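Local coordinates for endoglucanase, glycoside hydrolase family 5 protein (Cytophaga hutchinsonii, PDB 5IHS) that probably hydrolyses internal beta-1,4-glucosidic bonds of cellulose as a TIM-barrel endoglucanase of glycoside hydrolase family 5, at residues Met107-Ala112 and Ile118-Asp123; Gln200-Ala205 and Ile242-Thr247. All coordinates share one frame; numbering follows the deposited sequence.

Contact 1. Residues Met107-Ala112 and Ile118-Asp123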
loop_
_atom_site.group_PDB
_atom_site.type_symbol
_atom_site.label_atom_id
_atom_site.label_comp_id
_atom_site.label_asym_id
_atom_site.label_seq_id
_atom_site.Cartn_x
_atom_site.Cartn_y
_atom_site.Cartn_z
ATOM N N MET A 107 -10.812 -9.754 2.881
ATOM C CA MET A 107 -10.562 -11.121 2.446
ATOM C C MET A 107 -11.017 -11.351 1.012
ATOM O O MET A 107 -10.396 -12.133 0.288
ATOM C CB MET A 107 -11.224 -12.111 3.398
ATOM C CG MET A 107 -10.556 -12.138 4.764
ATOM S SD MET A 107 -11.113 -13.455 5.837
ATOM C CE MET A 107 -12.833 -13.019 6.024
ATOM N N GLU A 108 -12.087 -10.690 0.577
ATOM C CA GLU A 108 -12.496 -10.841 -0.811
ATOM C C GLU A 108 -11.405 -10.340 -1.749
ATOM O O GLU A 108 -11.111 -10.974 -2.769
ATOM C CB GLU A 108 -13.817 -10.118 -1.041
ATOM C CG GLU A 108 -14.404 -10.348 -2.429
ATOM C CD GLU A 108 -14.851 -11.807 -2.698
ATOM O OE1 GLU A 108 -14.870 -12.621 -1.754
ATOM O OE2 GLU A 108 -15.179 -12.137 -3.867
ATOM N N VAL A 109 -10.778 -9.211 -1.413
ATOM C CA VAL A 109 -9.702 -8.678 -2.239
ATOM C C VAL A 109 -8.464 -9.566 -2.167
ATOM O O VAL A 109 -7.831 -9.845 -3.190
ATOM C CB VAL A 109 -9.424 -7.213 -1.855
ATOM C CG1 VAL A 109 -8.170 -6.687 -2.538
ATOM C CG2 VAL A 109 -10.647 -6.357 -2.216
ATOM N N VAL A 110 -8.083 -9.997 -0.965
ATOM C CA VAL A 110 -6.950 -10.910 -0.822
ATOM C C VAL A 110 -7.181 -12.179 -1.630
ATOM O O VAL A 110 -6.292 -12.638 -2.363
ATOM C CB VAL A 110 -6.691 -11.226 0.664
ATOM C CG1 VAL A 110 -5.655 -12.338 0.807
ATOM C CG2 VAL A 110 -6.250 -9.972 1.407
ATOM N N ASN A 111 -8.374 -12.769 -1.496
ATOM C CA ASN A 111 -8.672 -14.007 -2.207
ATOM C C ASN A 111 -8.561 -13.805 -3.711
ATOM O O ASN A 111 -8.068 -14.680 -4.437
ATOM C CB ASN A 111 -10.073 -14.495 -1.834
ATOM C CG ASN A 111 -10.138 -15.095 -0.438
ATOM O OD1 ASN A 111 -9.115 -15.324 0.200
ATOM N ND2 ASN A 111 -11.353 -15.379 0.030
ATOM N N ALA A 112 -9.036 -12.663 -4.202
ATOM C CA ALA A 112 -8.959 -12.384 -5.629
ATOM C C ALA A 112 -7.520 -12.190 -6.076
ATOM O O ALA A 112 -7.133 -12.653 -7.150
ATOM C CB ALA A 112 -9.783 -11.145 -5.966
ATOM N N ILE A 118 -1.427 -11.795 -8.203
ATOM C CA ILE A 118 -0.747 -10.539 -7.906
ATOM C C ILE A 118 -0.593 -10.402 -6.392
ATOM O O ILE A 118 -1.210 -11.127 -5.609
ATOM C CB ILE A 118 -1.419 -9.306 -8.551
ATOM C CG1 ILE A 118 -2.807 -9.023 -7.970
ATOM C CG2 ILE A 118 -1.481 -9.482 -10.068
ATOM C CD1 ILE A 118 -3.374 -7.674 -8.373
ATOM N N TYR A 119 0.248 -9.458 -5.984
ATOM C CA TYR A 119 0.476 -9.207 -4.567
ATOM C C TYR A 119 -0.660 -8.356 -3.997
ATOM O O TYR A 119 -1.370 -7.652 -4.727
ATOM C CB TYR A 119 1.853 -8.559 -4.344
ATOM C CG TYR A 119 2.990 -9.495 -4.733
ATOM C CD1 TYR A 119 3.462 -10.446 -3.834
ATOM C CD2 TYR A 119 3.559 -9.460 -5.999
ATOM C CE1 TYR A 119 4.463 -11.331 -4.188
ATOM C CE2 TYR A 119 4.563 -10.332 -6.362
ATOM C CZ TYR A 119 5.007 -11.271 -5.467
ATOM O OH TYR A 119 5.996 -12.144 -5.889
ATOM N N VAL A 120 -0.831 -8.418 -2.676
ATOM C CA VAL A 120 -1.913 -7.702 -2.014
ATOM C C VAL A 120 -1.423 -7.179 -0.673
ATOM O O VAL A 120 -0.804 -7.925 0.101
ATOM C CB VAL A 120 -3.187 -8.565 -1.865
ATOM C CG1 VAL A 120 -2.915 -9.858 -1.117
ATOM C CG2 VAL A 120 -4.307 -7.769 -1.197
ATOM N N ILE A 121 -1.704 -5.904 -0.407
ATOM C CA ILE A 121 -1.399 -5.270 0.870
ATOM C C ILE A 121 -2.658 -5.257 1.724
ATOM O O ILE A 121 -3.689 -4.719 1.310
ATOM C CB ILE A 121 -0.885 -3.839 0.673
ATOM C CG1 ILE A 121 0.389 -3.813 -0.171
ATOM C CG2 ILE A 121 -0.645 -3.179 2.024
ATOM C CD1 ILE A 121 0.733 -2.443 -0.699
ATOM N N ILE A 122 -2.546 -5.830 2.921
ATOM C CA ILE A 122 -3.597 -5.780 3.929
ATOM C C ILE A 122 -3.285 -4.568 4.802
ATOM O O ILE A 122 -2.388 -4.627 5.642
ATOM C CB ILE A 122 -3.647 -7.068 4.755
ATOM C CG1 ILE A 122 -3.954 -8.279 3.870
ATOM C CG2 ILE A 122 -4.669 -6.943 5.891
ATOM C CD1 ILE A 122 -3.823 -9.600 4.582
ATOM N N ASP A 123 -4.012 -3.458 4.586
ATOM C CA ASP A 123 -3.748 -2.169 5.230
ATOM C C ASP A 123 -4.745 -1.895 6.353
ATOM O O ASP A 123 -5.956 -1.755 6.121
ATOM C CB ASP A 123 -3.785 -1.075 4.161
ATOM C CG ASP A 123 -4.001 0.338 4.693
ATOM O OD1 ASP A 123 -3.529 0.685 5.793
ATOM O OD2 ASP A 123 -4.652 1.117 3.917
#
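Val-120 meets Val-109 and Val-110 where the helix of a beta-alpha-beta unit of the TIM barrel, strand 83-89, helix 99-116, strand 119-125, lies back over the strand that follows it. Over the segments 107-112 and 119-123 the axes run nearly antiparallel, at 161°, and approach to 8.4 Å, a separation that the valines and an isoleucine span. From its CB, Val-120 points at the helix and divides into two methyls. CG1 sits between the backbone N and the carbonyl carbon (chi1 57°), which leaves CG2 anti to N; both branches thereby reach the helix. CG1 lies 4.2 Å from CG1 of Val-110 and also approaches that residue's CA. CG2 does more: it lies 3.9 Å from Val-110 CG2 and, in a lighter touch, 4.2 Å from Val-109 CG1, so it meets two successive residues of the helix. The side chains of Val-110 and Val-120 cross at about a right angle, methyl against methyl. Valine suits all three places because its beta-branch presents two apolar groups with few torsions to freeze, and at Val-120 also because a strand accepts it readily. An alanine in place of Val-120 would remove both methyls and would probably leave Val-109 CG1 and Val-110 CG2 facing a gap in the buried layer between helix and strand. Ile-121 turns away from the helix; Ile-122 leaves the strand at a slant to it, but its CG1 and CD1 reach Val-110. Ile-153 of strand 153-156 adds to the same apolar layer, touching both Val-110 and Ile-122. The longer isoleucine chain runs across Val-110, whose CG2 is 3.8 Å from Ile-122 CG1 and 4.0 Å from Ile-122 CD1.

Contact 2. Residues Gln200-Ala205 and Ile242-Thr247; sequences QLVTEA and IALFVT
Val-202 and Ala-205 rest on Leu-244 and Ile-242 on the outside of the TIM barrel, where a short helix after strand 191-193 packs against strand 244-249 and the residues leading into it. The approach to the contact is an inverse gamma turn centred on Leu-201, with a weak bond from Val-202 N to Gln-200 O (2.9 Å) across it. The chain emerges with Val-202 directed at the strand. Its CG1 lies anti to the carbonyl carbon (chi1 -71°) and, together with CB, touches one methyl of Leu-244, CD2, at 3.9 Å from CG1. Leucine suits this place because its forked end carries a methyl forward from the strand backbone to meet the compact valine. At Thr-203 and Glu-204 the side chains start away from the strand; Thr-203 OG1 is hydrogen-bonded to Glu-233 of helix 228-239, and Glu-204 forms a salt bridge with Arg-196. The helical turn then brings Ala-205 back toward Ile-242, and its small side chain lets the longer isoleucine come close to the backbone. Tyr-217 of strand 215-221 touches both of these residues. Ile-242 uses its full length: the terminal CD1 does the touching, 4.5 Å from Ala-205 CB, yet the nearest atom of 200-205 to it is a backbone oxygen, Val-202 O, at 3.7 Å.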
loop_
_atom_site.group_PDB
_atom_site.type_symbol
_atom_site.label_atom_id
_atom_site.label_comp_id
_atom_site.label_asym_id
_atom_site.label_seq_id
_atom_site.Cartn_x
_atom_site.Cartn_y
_atom_site.Cartn_z
ATOM N N GLN A 200 5.399 10.391 6.842
ATOM C CA GLN A 200 6.435 11.205 6.217
ATOM C C GLN A 200 7.807 11.049 6.848
ATOM O O GLN A 200 8.812 11.081 6.133
ATOM C CB GLN A 200 6.052 12.690 6.232
ATOM C CG GLN A 200 4.871 12.971 5.348
ATOM C CD GLN A 200 4.282 14.345 5.555
ATOM O OE1 GLN A 200 4.960 15.272 6.001
ATOM N NE2 GLN A 200 3.009 14.484 5.231
ATOM N N LEU A 201 7.880 10.909 8.171
ATOM C CA LEU A 201 9.139 11.086 8.897
ATOM C C LEU A 201 9.903 9.762 9.027
ATOM O O LEU A 201 10.186 9.242 10.111
ATOM C CB LEU A 201 8.895 11.790 10.228
ATOM C CG LEU A 201 8.308 13.205 10.063
ATOM C CD1 LEU A 201 8.060 13.840 11.422
ATOM C CD2 LEU A 201 9.165 14.116 9.203
ATOM N N VAL A 202 10.277 9.241 7.856
ATOM C CA VAL A 202 10.965 7.963 7.767
ATOM C C VAL A 202 12.338 8.007 8.421
ATOM O O VAL A 202 12.845 6.966 8.843
ATOM C CB VAL A 202 10.998 7.460 6.310
ATOM C CG1 VAL A 202 9.606 7.023 5.888
ATOM C CG2 VAL A 202 11.526 8.522 5.343
ATOM N N THR A 203 12.973 9.179 8.523
ATOM C CA THR A 203 14.280 9.222 9.185
ATOM C C THR A 203 14.196 8.857 10.665
ATOM O O THR A 203 15.188 8.392 11.236
ATOM C CB THR A 203 14.958 10.583 9.049
ATOM O OG1 THR A 203 14.116 11.608 9.597
ATOM C CG2 THR A 203 15.315 10.884 7.609
ATOM N N GLU A 204 13.050 9.080 11.317
ATOM C CA GLU A 204 12.948 8.721 12.731
ATOM C C GLU A 204 12.940 7.208 12.904
ATOM O O GLU A 204 13.555 6.673 13.838
ATOM C CB GLU A 204 11.707 9.354 13.363
ATOM C CG GLU A 204 11.736 10.860 13.324
ATOM C CD GLU A 204 10.512 11.535 13.914
ATOM O OE1 GLU A 204 9.458 10.869 14.086
ATOM O OE2 GLU A 204 10.618 12.749 14.194
ATOM N N ALA A 205 12.253 6.499 12.003
ATOM C CA ALA A 205 12.304 5.043 12.001
ATOM C C ALA A 205 13.704 4.561 11.647
ATOM O O ALA A 205 14.202 3.596 12.236
ATOM C CB ALA A 205 11.259 4.493 11.024
ATOM N N ILE A 242 17.447 1.657 5.854
ATOM C CA ILE A 242 16.132 1.016 5.853
ATOM C C ILE A 242 15.542 0.971 4.445
ATOM O O ILE A 242 16.011 1.653 3.526
ATOM C CB ILE A 242 15.146 1.644 6.868
ATOM C CG1 ILE A 242 14.865 3.115 6.557
ATOM C CG2 ILE A 242 15.648 1.462 8.300
ATOM C CD1 ILE A 242 13.648 3.689 7.312
ATOM N N ALA A 243 14.502 0.158 4.282
ATOM C CA ALA A 243 13.770 0.025 3.034
ATOM C C ALA A 243 12.401 0.676 3.175
ATOM O O ALA A 243 11.705 0.479 4.178
ATOM C CB ALA A 243 13.595 -1.457 2.670
ATOM N N LEU A 244 12.018 1.442 2.163
ATOM C CA LEU A 244 10.764 2.180 2.137
ATOM C C LEU A 244 9.798 1.543 1.146
ATOM O O LEU A 244 10.212 0.967 0.135
ATOM C CB LEU A 244 11.016 3.621 1.692
ATOM C CG LEU A 244 12.079 4.376 2.498
ATOM C CD1 LEU A 244 12.244 5.784 1.971
ATOM C CD2 LEU A 244 11.730 4.397 3.986
ATOM N N PHE A 245 8.501 1.695 1.418
ATOM C CA PHE A 245 7.435 1.272 0.510
ATOM C C PHE A 245 6.409 2.401 0.471
ATOM O O PHE A 245 5.895 2.810 1.520
ATOM C CB PHE A 245 6.816 -0.034 1.037
ATOM C CG PHE A 245 5.967 -0.817 0.041
ATOM C CD1 PHE A 245 4.968 -0.241 -0.733
ATOM C CD2 PHE A 245 6.154 -2.188 -0.079
ATOM C CE1 PHE A 245 4.208 -0.999 -1.611
ATOM C CE2 PHE A 245 5.388 -2.945 -0.959
ATOM C CZ PHE A 245 4.414 -2.345 -1.708
ATOM N N VAL A 246 6.133 2.929 -0.721
ATOM C CA VAL A 246 5.105 3.953 -0.879
ATOM C C VAL A 246 3.762 3.235 -1.002
ATOM O O VAL A 246 3.276 2.939 -2.101
ATOM C CB VAL A 246 5.410 4.900 -2.050
ATOM C CG1 VAL A 246 4.244 5.853 -2.287
ATOM C CG2 VAL A 246 6.673 5.694 -1.753
ATOM N N THR A 247 3.142 2.929 0.141
ATOM C CA THR A 247 1.872 2.221 0.085
ATOM C C THR A 247 0.735 3.125 -0.341
ATOM O O THR A 247 -0.345 2.614 -0.647
ATOM C CB THR A 247 1.533 1.537 1.414
ATOM O OG1 THR A 247 1.414 2.542 2.417
ATOM C CG2 THR A 247 2.590 0.494 1.815
#

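How the contacts relate
Contact 1 closes along the chain before contact 2 opens, and their centres lie 22 Å apart, on opposite sides of the chain's centre. Both reach the one closed parallel sheet: contact 1 backs its third strand, 119-125, and contact 2 its seventh, 244-249. Side chains of the two strands meet inside the barrel, where Ile-121 CD1 packs on Phe-245 CZ at 3.8 Å, beside polar ones such as Thr-247 and Glu-156. In family 5 enzymes the two catalytic glutamates stand at the C-terminal ends of the fourth and seventh strands, so contact 2 holds the N-terminal part of the strand that probably carries one, and contact 1 backs the strand next to the other's.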